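PDB 5GZT: chitinase from Paenibacillus sp. FPU-7, which probably hydrolyses chitin and chitodextrins at random internal beta-1,4 linkages between N-acetylglucosamine units, as an endo-acting family 18 glycosidase. Local coordinates for residues N540-G545 with S549-S554; N569-I572 with G576-R579; R579-T584 with A605-E610. All blocks are in the same frame, centred on the assembly; numbering follows the deposited sequence.

Contact 1 of 3, residues N540-G545 with S549-S554; sequences NVENKG and SEKAGS
Val541 and Ala552 pair across a single antiparallel beta bridge in the long excursion between strands 534-538 and 561-563, part of the insertion that some family 18 chitinases carry after the seventh barrel strand, here 527-532. They form a non-hydrogen-bonded pair, CA atoms 4.1 Å apart, flanked by two backbone bonds. Gly553 N donates to Asn540 O over 2.8 Å. On the other flank Glu542 N donates to Lys551 O over 3.0 Å. Asn540 prolongs the pairing with its amide, which suits it to a place beyond the bridge: ND2 donates to Ser554 O (2.8 Å), using a lone pair in the carbonyl plane. On the apolar side, Val541 CG2 meets Ala552 CB at 4.0 Å. The charged side chains form a surface network. Lys544 NZ makes a salt bridge to Glu542 OE1 (2.8 Å), from above the carboxylate plane. One water donates to both Glu542 OE1 and Glu550 OE1 and accepts from Lys551 N; a second joins Glu542 OE1 to Lys551 NZ. These partners probably ease the nearness of the two glutamates. Behind the bridge Val541 rests on Phe591 of strand 587-591 and its backbone bonds to Ser594, while Thr494 and Pro492 hold the backbone of 549-554.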
ATOM      1  N   ASN B 540     -25.941  -8.252  22.712  1.00 21.68           N
ATOM      2  CA  ASN B 540     -26.252  -8.909  23.976  1.00 23.09           C
ATOM      3  C   ASN B 540     -25.031  -9.304  24.782  1.00 26.97           C
ATOM      4  O   ASN B 540     -24.965 -10.427  25.333  1.00 24.14           O
ATOM      5  CB  ASN B 540     -27.165 -10.171  23.725  1.00 23.21           C
ATOM      6  CG  ASN B 540     -28.484  -9.774  23.068  1.00 24.51           C
ATOM      7  OD1 ASN B 540     -29.159  -8.901  23.542  1.00 27.99           O
ATOM      8  ND2 ASN B 540     -28.724 -10.256  21.904  1.00 27.99           N
ATOM      9  N   VAL B 541     -24.172  -8.318  25.020  1.00 24.03           N
ATOM     10  CA  VAL B 541     -22.950  -8.498  25.814  1.00 20.20           C
ATOM     11  C   VAL B 541     -23.295  -8.125  27.220  1.00 22.44           C
ATOM     12  O   VAL B 541     -24.001  -7.152  27.439  1.00 21.74           O
ATOM     13  CB  VAL B 541     -21.834  -7.585  25.238  1.00 20.30           C
ATOM     14  CG1 VAL B 541     -20.554  -7.595  26.063  1.00 18.32           C
ATOM     15  CG2 VAL B 541     -21.572  -7.969  23.796  1.00 22.37           C
ATOM     16  N   GLU B 542     -22.817  -8.885  28.209  1.00 21.23           N
ATOM     17  CA  GLU B 542     -23.117  -8.560  29.571  1.00 24.03           C
ATOM     18  C   GLU B 542     -22.532  -7.170  29.877  1.00 23.87           C
ATOM     19  O   GLU B 542     -21.432  -6.815  29.459  1.00 21.24           O
ATOM     20  CB  GLU B 542     -22.477  -9.578  30.565  1.00 26.19           C
ATOM     21  CG  GLU B 542     -23.142 -10.970  30.431  1.00 30.08           C
ATOM     22  CD  GLU B 542     -22.498 -12.086  31.246  1.00 32.82           C
ATOM     23  OE1 GLU B 542     -21.403 -11.960  31.922  1.00 31.73           O
ATOM     24  OE2 GLU B 542     -23.145 -13.122  31.136  1.00 35.57           O
ATOM     25  N   ASN B 543     -23.272  -6.453  30.690  1.00 23.29           N
ATOM     26  CA  ASN B 543     -23.007  -5.107  30.993  1.00 25.40           C
ATOM     27  C   ASN B 543     -22.135  -5.049  32.201  1.00 21.65           C
ATOM     28  O   ASN B 543     -22.561  -4.693  33.257  1.00 23.54           O
ATOM     29  CB  ASN B 543     -24.329  -4.351  31.215  1.00 24.64           C
ATOM     30  CG  ASN B 543     -24.081  -2.899  31.352  1.00 29.71           C
ATOM     31  OD1 ASN B 543     -22.975  -2.455  31.186  1.00 25.03           O
ATOM     32  ND2 ASN B 543     -25.092  -2.153  31.692  1.00 32.79           N
ATOM     33  N   LYS B 544     -20.887  -5.312  31.968  1.00 20.71           N
ATOM     34  CA  LYS B 544     -19.845  -5.422  32.926  1.00 21.95           C
ATOM     35  C   LYS B 544     -18.579  -4.795  32.347  1.00 20.08           C
ATOM     36  O   LYS B 544     -18.265  -4.994  31.181  1.00 19.87           O
ATOM     37  CB  LYS B 544     -19.521  -6.923  33.212  1.00 23.72           C
ATOM     38  CG  LYS B 544     -20.716  -7.682  33.820  1.00 25.28           C
ATOM     39  CD  LYS B 544     -20.440  -9.167  33.985  1.00 28.87           C
ATOM     40  CE  LYS B 544     -21.683  -9.829  34.673  1.00 36.44           C
ATOM     41  NZ  LYS B 544     -21.531 -11.304  34.625  1.00 42.06           N
ATOM     42  N   GLY B 545     -17.825  -4.132  33.204  1.00 20.81           N
ATOM     43  CA  GLY B 545     -16.487  -3.648  32.872  1.00 20.19           C
ATOM     44  C   GLY B 545     -16.649  -2.598  31.772  1.00 20.22           C
ATOM     45  O   GLY B 545     -17.506  -1.793  31.845  1.00 21.22           O
ATOM     46  N   SER B 549     -13.748  -8.542  26.631  1.00 18.35           N
ATOM     47  CA  SER B 549     -13.589  -9.861  27.321  1.00 16.96           C
ATOM     48  C   SER B 549     -14.815 -10.174  28.184  1.00 20.97           C
ATOM     49  O   SER B 549     -14.678 -10.500  29.330  1.00 22.26           O
ATOM     50  CB  SER B 549     -12.296  -9.916  28.133  1.00 17.53           C
ATOM     51  OG  SER B 549     -11.183  -9.616  27.269  1.00 20.94           O
ATOM     52  N   GLU B 550     -16.024  -9.866  27.716  1.00 19.69           N
ATOM     53  CA  GLU B 550     -17.198 -10.188  28.471  1.00 20.97           C
ATOM     54  C   GLU B 550     -18.028 -11.130  27.590  1.00 22.02           C
ATOM     55  O   GLU B 550     -17.947 -11.130  26.322  1.00 20.30           O
ATOM     56  CB  GLU B 550     -18.056  -8.938  28.828  1.00 20.93           C
ATOM     57  CG  GLU B 550     -17.305  -7.858  29.651  1.00 22.57           C
ATOM     58  CD  GLU B 550     -17.016  -8.297  31.054  1.00 23.59           C
ATOM     59  OE1 GLU B 550     -17.608  -9.331  31.504  1.00 28.35           O
ATOM     60  OE2 GLU B 550     -16.144  -7.708  31.698  1.00 23.73           O
ATOM     61  N   LYS B 551     -18.905 -11.863  28.257  1.00 23.76           N
ATOM     62  CA  LYS B 551     -19.696 -12.893  27.557  1.00 23.85           C
ATOM     63  C   LYS B 551     -20.768 -12.210  26.728  1.00 23.45           C
ATOM     64  O   LYS B 551     -21.310 -11.208  27.132  1.00 21.90           O
ATOM     65  CB  LYS B 551     -20.322 -13.884  28.590  1.00 27.25           C
ATOM     66  CG  LYS B 551     -19.306 -14.790  29.267  1.00 32.04           C
ATOM     67  CD  LYS B 551     -19.920 -15.661  30.378  1.00 37.62           C
ATOM     68  CE  LYS B 551     -18.873 -16.615  30.998  1.00 42.36           C
ATOM     69  NZ  LYS B 551     -18.469 -16.152  32.383  1.00 50.52           N
ATOM     70  N   ALA B 552     -21.056 -12.766  25.565  1.00 24.89           N
ATOM     71  CA  ALA B 552     -22.122 -12.313  24.689  1.00 25.73           C
ATOM     72  C   ALA B 552     -23.156 -13.420  24.460  1.00 30.17           C
ATOM     73  O   ALA B 552     -22.780 -14.588  24.221  1.00 31.32           O
ATOM     74  CB  ALA B 552     -21.515 -11.954  23.368  1.00 27.87           C
ATOM     75  N   GLY B 553     -24.433 -13.028  24.466  1.00 29.74           N
ATOM     76  CA  GLY B 553     -25.561 -13.938  24.167  1.00 30.10           C
ATOM     77  C   GLY B 553     -25.839 -14.069  22.684  1.00 28.26           C
ATOM     78  O   GLY B 553     -24.950 -14.343  21.857  1.00 28.39           O
ATOM     79  N   SER B 554     -27.075 -13.863  22.324  1.00 26.82           N
ATOM     80  CA  SER B 554     -27.503 -14.190  20.986  1.00 28.09           C
ATOM     81  C   SER B 554     -27.066 -13.141  20.012  1.00 27.07           C
ATOM     82  O   SER B 554     -27.352 -12.002  20.213  1.00 29.84           O
ATOM     83  CB  SER B 554     -29.069 -14.317  20.915  1.00 28.47           C
ATOM     84  OG  SER B 554     -29.554 -14.215  19.578  1.00 27.92           O
TER
HETATM   85  O   HOH W   1     -19.057 -11.561  31.045  1.00 21.02           O
HETATM   86  O   HOH W   2     -20.240 -14.139  33.657  1.00 40.97           O

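Contact 2 of 3, residues N569-I572 with G576-R579; sequences NNYI and GYTR. With FMT (formic acid), chain H.
Tyr571 and Tyr577 both set CG anti to the carbonyl carbon (chi1 -72° and -78°), and from their places on the turn the two side chains run side by side, pointing the same way. This turn joins helix 564-570 to strand 578-582, both elements of the alpha+beta insertion domain of a family 18 chitinase. Their meeting is an edge-to-face stack: the planes are inclined at 58° and the centroids lie 4.9 Å apart. Tyr571 supplies the edge. Its CD2 sits over the centre of one face of Tyr577, with CE1 of that ring 3.7 Å away, and Tyr571 CE2 comes equally near Tyr577 CZ. Tyrosine suits both positions, since a broad apolar ring can pack beside its neighbour while the hydroxyl is carried to the far end of the side chain. The backbone closes in as well, Tyr571 O lying 3.2 Å from Tyr577 CB.

One residue past Tyr571 and two past Tyr577, Ile572 and Arg579 form a second, buried touch. Ile572 lays its CG2 methyl 3.9 Å from Arg579 CD, so the branched side chain packs against the aliphatic part of the arginine. Leu590 of strand 587-591 is a common neighbour of all four side chains and joins the turn to the sheet. Ile572 also touches Arg712 and Arg579 NH1 bonds to Leu683 O, both from the range of the immunoglobulin-like domain, so this corner of the insertion faces that domain. A bend at chi3 turns the guanidinium of Arg579 off the line of its methylenes, and at the edge of that group sits a formic acid molecule, probably from the crystallisation liquor, with NH1 donating to its O1 at 2.9 Å.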
ATOM      1  N   ASN B 569     -20.081   8.517  11.647  1.00 19.10           N
ATOM      2  CA  ASN B 569     -21.316   9.274  11.566  1.00 19.06           C
ATOM      3  C   ASN B 569     -22.242   9.085  12.767  1.00 18.17           C
ATOM      4  O   ASN B 569     -22.817  10.050  13.203  1.00 17.44           O
ATOM      5  CB  ASN B 569     -22.032   8.959  10.263  1.00 22.73           C
ATOM      6  CG  ASN B 569     -21.318   9.552   9.020  1.00 24.24           C
ATOM      7  OD1 ASN B 569     -20.446  10.423   9.073  1.00 26.93           O
ATOM      8  ND2 ASN B 569     -21.712   9.057   7.916  1.00 26.34           N
ATOM      9  N   ASN B 570     -22.384   7.860  13.302  1.00 16.43           N
ATOM     10  CA  ASN B 570     -23.459   7.583  14.216  1.00 17.29           C
ATOM     11  C   ASN B 570     -23.080   6.849  15.518  1.00 16.84           C
ATOM     12  O   ASN B 570     -23.940   6.734  16.419  1.00 15.18           O
ATOM     13  CB  ASN B 570     -24.563   6.789  13.484  1.00 20.12           C
ATOM     14  CG  ASN B 570     -25.158   7.568  12.320  1.00 21.28           C
ATOM     15  OD1 ASN B 570     -25.252   7.112  11.154  1.00 23.60           O
ATOM     16  ND2 ASN B 570     -25.483   8.767  12.615  1.00 19.21           N
ATOM     17  N   TYR B 571     -21.814   6.420  15.670  1.00 14.19           N
ATOM     18  CA  TYR B 571     -21.479   5.596  16.866  1.00 14.20           C
ATOM     19  C   TYR B 571     -20.338   6.132  17.757  1.00 14.08           C
ATOM     20  O   TYR B 571     -20.411   6.043  18.984  1.00 12.43           O
ATOM     21  CB  TYR B 571     -21.109   4.203  16.441  1.00 15.51           C
ATOM     22  CG  TYR B 571     -22.219   3.314  15.958  1.00 16.03           C
ATOM     23  CD1 TYR B 571     -22.704   3.444  14.668  1.00 15.96           C
ATOM     24  CD2 TYR B 571     -22.711   2.301  16.743  1.00 16.30           C
ATOM     25  CE1 TYR B 571     -23.725   2.622  14.211  1.00 17.38           C
ATOM     26  CE2 TYR B 571     -23.748   1.434  16.299  1.00 17.18           C
ATOM     27  CZ  TYR B 571     -24.209   1.588  15.003  1.00 20.63           C
ATOM     28  OH  TYR B 571     -25.188   0.741  14.500  1.00 19.67           O
ATOM     29  N   ILE B 572     -19.238   6.564  17.160  1.00 13.43           N
ATOM     30  CA  ILE B 572     -18.033   6.793  18.023  1.00 14.43           C
ATOM     31  C   ILE B 572     -18.295   8.054  18.885  1.00 15.18           C
ATOM     32  O   ILE B 572     -18.387   9.180  18.369  1.00 14.34           O
ATOM     33  CB  ILE B 572     -16.730   6.977  17.233  1.00 14.53           C
ATOM     34  CG1 ILE B 572     -16.414   5.787  16.368  1.00 14.90           C
ATOM     35  CG2 ILE B 572     -15.564   7.216  18.227  1.00 14.09           C
ATOM     36  CD1 ILE B 572     -15.325   6.022  15.290  1.00 14.30           C
ATOM     37  N   GLY B 576     -25.034   7.080  22.883  1.00 19.19           N
ATOM     38  CA  GLY B 576     -24.780   6.261  24.091  1.00 19.60           C
ATOM     39  C   GLY B 576     -23.587   5.291  23.974  1.00 19.05           C
ATOM     40  O   GLY B 576     -23.346   4.511  24.873  1.00 18.48           O
ATOM     41  N   TYR B 577     -22.817   5.347  22.891  1.00 17.30           N
ATOM     42  CA  TYR B 577     -21.668   4.459  22.743  1.00 15.94           C
ATOM     43  C   TYR B 577     -20.409   5.194  23.297  1.00 15.75           C
ATOM     44  O   TYR B 577     -20.065   6.319  22.799  1.00 18.41           O
ATOM     45  CB  TYR B 577     -21.463   4.047  21.276  1.00 15.14           C
ATOM     46  CG  TYR B 577     -22.389   2.981  20.777  1.00 17.17           C
ATOM     47  CD1 TYR B 577     -23.644   3.290  20.331  1.00 16.33           C
ATOM     48  CD2 TYR B 577     -22.030   1.653  20.836  1.00 19.15           C
ATOM     49  CE1 TYR B 577     -24.548   2.280  19.916  1.00 19.06           C
ATOM     50  CE2 TYR B 577     -22.908   0.644  20.435  1.00 19.82           C
ATOM     51  CZ  TYR B 577     -24.158   0.949  19.968  1.00 19.07           C
ATOM     52  OH  TYR B 577     -25.008  -0.113  19.572  1.00 18.52           O
ATOM     53  N   THR B 578     -19.707   4.570  24.255  1.00 15.90           N
ATOM     54  CA  THR B 578     -18.512   5.136  24.865  1.00 16.05           C
ATOM     55  C   THR B 578     -17.318   4.579  24.078  1.00 15.78           C
ATOM     56  O   THR B 578     -17.247   3.367  23.791  1.00 15.54           O
ATOM     57  CB  THR B 578     -18.464   4.789  26.350  1.00 16.16           C
ATOM     58  OG1 THR B 578     -19.578   5.390  26.968  1.00 16.95           O
ATOM     59  CG2 THR B 578     -17.247   5.265  27.016  1.00 16.18           C
ATOM     60  N   ARG B 579     -16.362   5.440  23.779  1.00 14.31           N
ATOM     61  CA  ARG B 579     -15.079   5.073  23.171  1.00 15.81           C
ATOM     62  C   ARG B 579     -14.110   4.664  24.285  1.00 16.20           C
ATOM     63  O   ARG B 579     -13.956   5.380  25.254  1.00 16.10           O
ATOM     64  CB  ARG B 579     -14.460   6.237  22.345  1.00 16.55           C
ATOM     65  CG  ARG B 579     -13.135   5.722  21.743  1.00 18.67           C
ATOM     66  CD  ARG B 579     -12.583   6.655  20.683  1.00 18.03           C
ATOM     67  NE  ARG B 579     -12.375   7.991  21.167  1.00 14.99           N
ATOM     68  CZ  ARG B 579     -11.207   8.527  21.537  1.00 15.46           C
ATOM     69  NH1 ARG B 579     -10.074   7.802  21.686  1.00 14.26           N
ATOM     70  NH2 ARG B 579     -11.174   9.813  21.884  1.00 12.92           N
TER
HETATM   71  C   FMT H4006      -9.037   4.981  21.309  1.00 39.69           C
HETATM   72  O1  FMT H4006     -10.152   4.898  21.930  1.00 26.65           O
HETATM   73  O2  FMT H4006      -8.684   5.302  20.001  1.00 25.65           O

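Contact 3 of 3, residues R579-T584 with A605-E610; sequences RYWDDT and AAYKAE. With FMT (formic acid), chain H.
Trp581 and Tyr607 meet where edge strand 578-582 of the chitinase insertion domain passes helix 602-614, the helix that follows the last strand of the insertion, 596-598, and takes the chain back to the TIM barrel. The contact is small and made by these two aromatic side chains. Trp581 sets CG anti to the backbone N (chi1 176°), which carries the six-membered ring out toward the helix. There CZ2 lies 3.8 Å from Tyr607 CE2, and CH2 stands 4.0 Å from Tyr607 CD2. The ring planes are inclined at 44° with centroids 5.9 Å apart, an oblique meeting in which neither ring lies flat on the other. Large rings suit the place because they can span the distance between a strand and a helix whose backbones stay apart.

Polar partners steady both rings. Tyr607 OH is hydrogen-bonded to Leu744 O, and Leu744 also touches Trp581. Trp581 NE1 gives its hydrogen to Asp583 OD1 at 3.0 Å (158° at the hydrogen), with the oxygen close to the indole plane, a bond that limits rotation of the ring; the same carboxylate oxygen forms a salt bridge with Lys586. The formic acid molecule lies obliquely near CE3, away from the CZ2 corner that meets Tyr607. With an alanine in place of Trp581, Tyr607 would probably lose its aromatic neighbour on the strand, a gap would open between strand and helix, and Asp583 would be left without the indole donor. Asp582 OD2 bonds to His496 NE2. The short carboxylate of Asp582 can also reach the backbone two residues on, and its OD1 closes an Asx turn by accepting from Thr584 N at 2.9 Å.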
ATOM      1  N   ARG B 579     -16.362   5.440  23.779  1.00 14.31           N
ATOM      2  CA  ARG B 579     -15.079   5.073  23.171  1.00 15.81           C
ATOM      3  C   ARG B 579     -14.110   4.664  24.285  1.00 16.20           C
ATOM      4  O   ARG B 579     -13.956   5.380  25.254  1.00 16.10           O
ATOM      5  CB  ARG B 579     -14.460   6.237  22.345  1.00 16.55           C
ATOM      6  CG  ARG B 579     -13.135   5.722  21.743  1.00 18.67           C
ATOM      7  CD  ARG B 579     -12.583   6.655  20.683  1.00 18.03           C
ATOM      8  NE  ARG B 579     -12.375   7.991  21.167  1.00 14.99           N
ATOM      9  CZ  ARG B 579     -11.207   8.527  21.537  1.00 15.46           C
ATOM     10  NH1 ARG B 579     -10.074   7.802  21.686  1.00 14.26           N
ATOM     11  NH2 ARG B 579     -11.174   9.813  21.884  1.00 12.92           N
ATOM     12  N   TYR B 580     -13.509   3.471  24.160  1.00 14.62           N
ATOM     13  CA  TYR B 580     -12.507   2.962  25.103  1.00 13.39           C
ATOM     14  C   TYR B 580     -11.248   2.606  24.321  1.00 12.79           C
ATOM     15  O   TYR B 580     -11.286   2.479  23.128  1.00 11.13           O
ATOM     16  CB  TYR B 580     -13.053   1.682  25.750  1.00 14.20           C
ATOM     17  CG  TYR B 580     -14.129   1.901  26.790  1.00 14.19           C
ATOM     18  CD1 TYR B 580     -13.892   2.662  27.897  1.00 13.74           C
ATOM     19  CD2 TYR B 580     -15.393   1.343  26.660  1.00 15.59           C
ATOM     20  CE1 TYR B 580     -14.874   2.826  28.889  1.00 14.83           C
ATOM     21  CE2 TYR B 580     -16.340   1.483  27.673  1.00 15.19           C
ATOM     22  CZ  TYR B 580     -16.074   2.216  28.743  1.00 15.22           C
ATOM     23  OH  TYR B 580     -17.025   2.393  29.701  1.00 15.05           O
ATOM     24  N   TRP B 581     -10.108   2.457  25.000  1.00 12.79           N
ATOM     25  CA  TRP B 581      -8.885   2.088  24.375  1.00 12.40           C
ATOM     26  C   TRP B 581      -8.271   0.974  25.220  1.00 13.05           C
ATOM     27  O   TRP B 581      -8.251   1.037  26.441  1.00 13.68           O
ATOM     28  CB  TRP B 581      -7.974   3.288  24.463  1.00 13.14           C
ATOM     29  CG  TRP B 581      -6.556   3.089  23.942  1.00 13.97           C
ATOM     30  CD1 TRP B 581      -5.400   3.077  24.690  1.00 13.07           C
ATOM     31  CD2 TRP B 581      -6.153   2.925  22.584  1.00 13.32           C
ATOM     32  NE1 TRP B 581      -4.358   2.895  23.872  1.00 12.61           N
ATOM     33  CE2 TRP B 581      -4.756   2.816  22.588  1.00 12.85           C
ATOM     34  CE3 TRP B 581      -6.847   2.781  21.369  1.00 14.10           C
ATOM     35  CZ2 TRP B 581      -3.977   2.693  21.407  1.00 13.34           C
ATOM     36  CZ3 TRP B 581      -6.067   2.690  20.158  1.00 13.76           C
ATOM     37  CH2 TRP B 581      -4.649   2.575  20.225  1.00 14.32           C
ATOM     38  N   ASP B 582      -7.724  -0.010  24.545  1.00 14.72           N
ATOM     39  CA  ASP B 582      -6.947  -1.057  25.213  1.00 13.67           C
ATOM     40  C   ASP B 582      -5.491  -0.710  24.993  1.00 12.97           C
ATOM     41  O   ASP B 582      -4.958  -0.788  23.908  1.00 11.99           O
ATOM     42  CB  ASP B 582      -7.274  -2.416  24.617  1.00 13.81           C
ATOM     43  CG  ASP B 582      -6.512  -3.598  25.334  1.00 13.94           C
ATOM     44  OD1 ASP B 582      -5.372  -3.427  25.809  1.00 14.53           O
ATOM     45  OD2 ASP B 582      -6.977  -4.732  25.256  1.00 15.10           O
ATOM     46  N   ASP B 583      -4.851  -0.277  26.050  1.00 15.87           N
ATOM     47  CA  ASP B 583      -3.505   0.209  25.942  1.00 19.30           C
ATOM     48  C   ASP B 583      -2.417  -0.873  25.910  1.00 18.38           C
ATOM     49  O   ASP B 583      -1.277  -0.518  25.773  1.00 18.34           O
ATOM     50  CB  ASP B 583      -3.117   1.157  27.077  1.00 22.14           C
ATOM     51  CG  ASP B 583      -1.983   2.130  26.629  1.00 22.59           C
ATOM     52  OD1 ASP B 583      -1.865   2.653  25.434  1.00 26.58           O
ATOM     53  OD2 ASP B 583      -1.236   2.378  27.519  1.00 31.42           O
ATOM     54  N   THR B 584      -2.769  -2.129  26.002  1.00 16.94           N
ATOM     55  CA  THR B 584      -1.799  -3.220  25.747  1.00 17.40           C
ATOM     56  C   THR B 584      -1.996  -3.698  24.303  1.00 16.93           C
ATOM     57  O   THR B 584      -1.007  -3.736  23.494  1.00 18.92           O
ATOM     58  CB  THR B 584      -2.094  -4.336  26.710  1.00 20.78           C
ATOM     59  OG1 THR B 584      -2.007  -3.837  28.037  1.00 21.10           O
ATOM     60  CG2 THR B 584      -1.137  -5.490  26.518  1.00 24.80           C
ATOM     61  N   ALA B 605      -4.279   2.607  13.711  1.00 16.31           N
ATOM     62  CA  ALA B 605      -3.541   2.735  12.500  1.00 16.64           C
ATOM     63  C   ALA B 605      -2.107   3.244  12.762  1.00 18.48           C
ATOM     64  O   ALA B 605      -1.165   2.690  12.164  1.00 18.31           O
ATOM     65  CB  ALA B 605      -4.211   3.548  11.440  1.00 20.32           C
ATOM     66  N   ALA B 606      -1.927   4.172  13.693  1.00 15.60           N
ATOM     67  CA  ALA B 606      -0.569   4.674  13.968  1.00 17.87           C
ATOM     68  C   ALA B 606       0.285   3.622  14.687  1.00 17.35           C
ATOM     69  O   ALA B 606       1.384   3.431  14.301  1.00 16.72           O
ATOM     70  CB  ALA B 606      -0.569   5.943  14.774  1.00 18.49           C
ATOM     71  N   TYR B 607      -0.274   2.881  15.635  1.00 15.66           N
ATOM     72  CA  TYR B 607       0.463   1.802  16.276  1.00 16.29           C
ATOM     73  C   TYR B 607       0.841   0.667  15.325  1.00 17.80           C
ATOM     74  O   TYR B 607       1.962   0.144  15.421  1.00 18.38           O
ATOM     75  CB  TYR B 607      -0.267   1.273  17.510  1.00 14.26           C
ATOM     76  CG  TYR B 607      -0.015   2.150  18.708  1.00 16.18           C
ATOM     77  CD1 TYR B 607       1.215   2.082  19.382  1.00 16.07           C
ATOM     78  CD2 TYR B 607      -0.898   3.171  19.064  1.00 15.56           C
ATOM     79  CE1 TYR B 607       1.473   2.888  20.449  1.00 15.99           C
ATOM     80  CE2 TYR B 607      -0.618   4.021  20.109  1.00 16.06           C
ATOM     81  CZ  TYR B 607       0.525   3.859  20.837  1.00 16.99           C
ATOM     82  OH  TYR B 607       0.783   4.707  21.895  1.00 15.77           O
ATOM     83  N   LYS B 608      -0.001   0.447  14.332  1.00 16.51           N
ATOM     84  CA  LYS B 608       0.173  -0.574  13.363  1.00 18.32           C
ATOM     85  C   LYS B 608       1.251  -0.202  12.359  1.00 17.34           C
ATOM     86  O   LYS B 608       2.131  -1.037  12.077  1.00 17.90           O
ATOM     87  CB  LYS B 608      -1.149  -0.844  12.727  1.00 19.44           C
ATOM     88  CG  LYS B 608      -1.428  -2.156  12.126  1.00 23.36           C
ATOM     89  CD  LYS B 608      -2.788  -2.586  12.725  1.00 24.28           C
ATOM     90  CE  LYS B 608      -3.650  -3.114  11.747  1.00 24.81           C
ATOM     91  NZ  LYS B 608      -4.781  -3.781  12.462  1.00 22.06           N
ATOM     92  N   ALA B 609       1.223   1.028  11.877  1.00 17.13           N
ATOM     93  CA  ALA B 609       2.285   1.583  11.090  1.00 18.47           C
ATOM     94  C   ALA B 609       3.639   1.537  11.854  1.00 21.32           C
ATOM     95  O   ALA B 609       4.696   1.189  11.245  1.00 20.32           O
ATOM     96  CB  ALA B 609       1.962   3.032  10.670  1.00 19.72           C
ATOM     97  N   GLU B 610       3.645   1.901  13.127  1.00 19.89           N
ATOM     98  CA  GLU B 610       4.842   1.821  13.901  1.00 22.24           C
ATOM     99  C   GLU B 610       5.316   0.352  14.090  1.00 25.27           C
ATOM    100  O   GLU B 610       6.514   0.070  14.057  1.00 26.09           O
ATOM    101  CB  GLU B 610       4.773   2.628  15.196  1.00 25.09           C
ATOM    102  CG  GLU B 610       4.473   4.121  15.041  1.00 31.52           C
ATOM    103  CD  GLU B 610       5.510   4.932  14.194  1.00 33.91           C
ATOM    104  OE1 GLU B 610       6.678   4.499  14.115  1.00 34.76           O
ATOM    105  OE2 GLU B 610       5.169   6.003  13.586  1.00 30.23           O
TER
HETATM  106  C   FMT H4006      -9.037   4.981  21.309  1.00 39.69           C
HETATM  107  O1  FMT H4006     -10.152   4.898  21.930  1.00 26.65           O
HETATM  108  O2  FMT H4006      -8.684   5.302  20.001  1.00 25.65           O

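All three contacts fall within the first family 18 range. Contact 1 closes before contact 2 opens, and contact 3 begins on Arg579, where contact 2 ends. Contacts 2 and 3 also share the formic acid molecule, yet their centres are about 17 Å apart. Contact 1 is about 18 Å from contact 2 and 22 Å from contact 3, centre to centre, and touches neither. Contacts 1 and 2 lie round the five-stranded antiparallel sheet that holds strands 534-538, 561-563 and 578-582, contact 2 using the residues just after helix 564-570. Contact 3 connects edge strand 578-582 to helix 602-614. In related chitinases such an insertion forms one wall of the substrate groove, and it probably does so here.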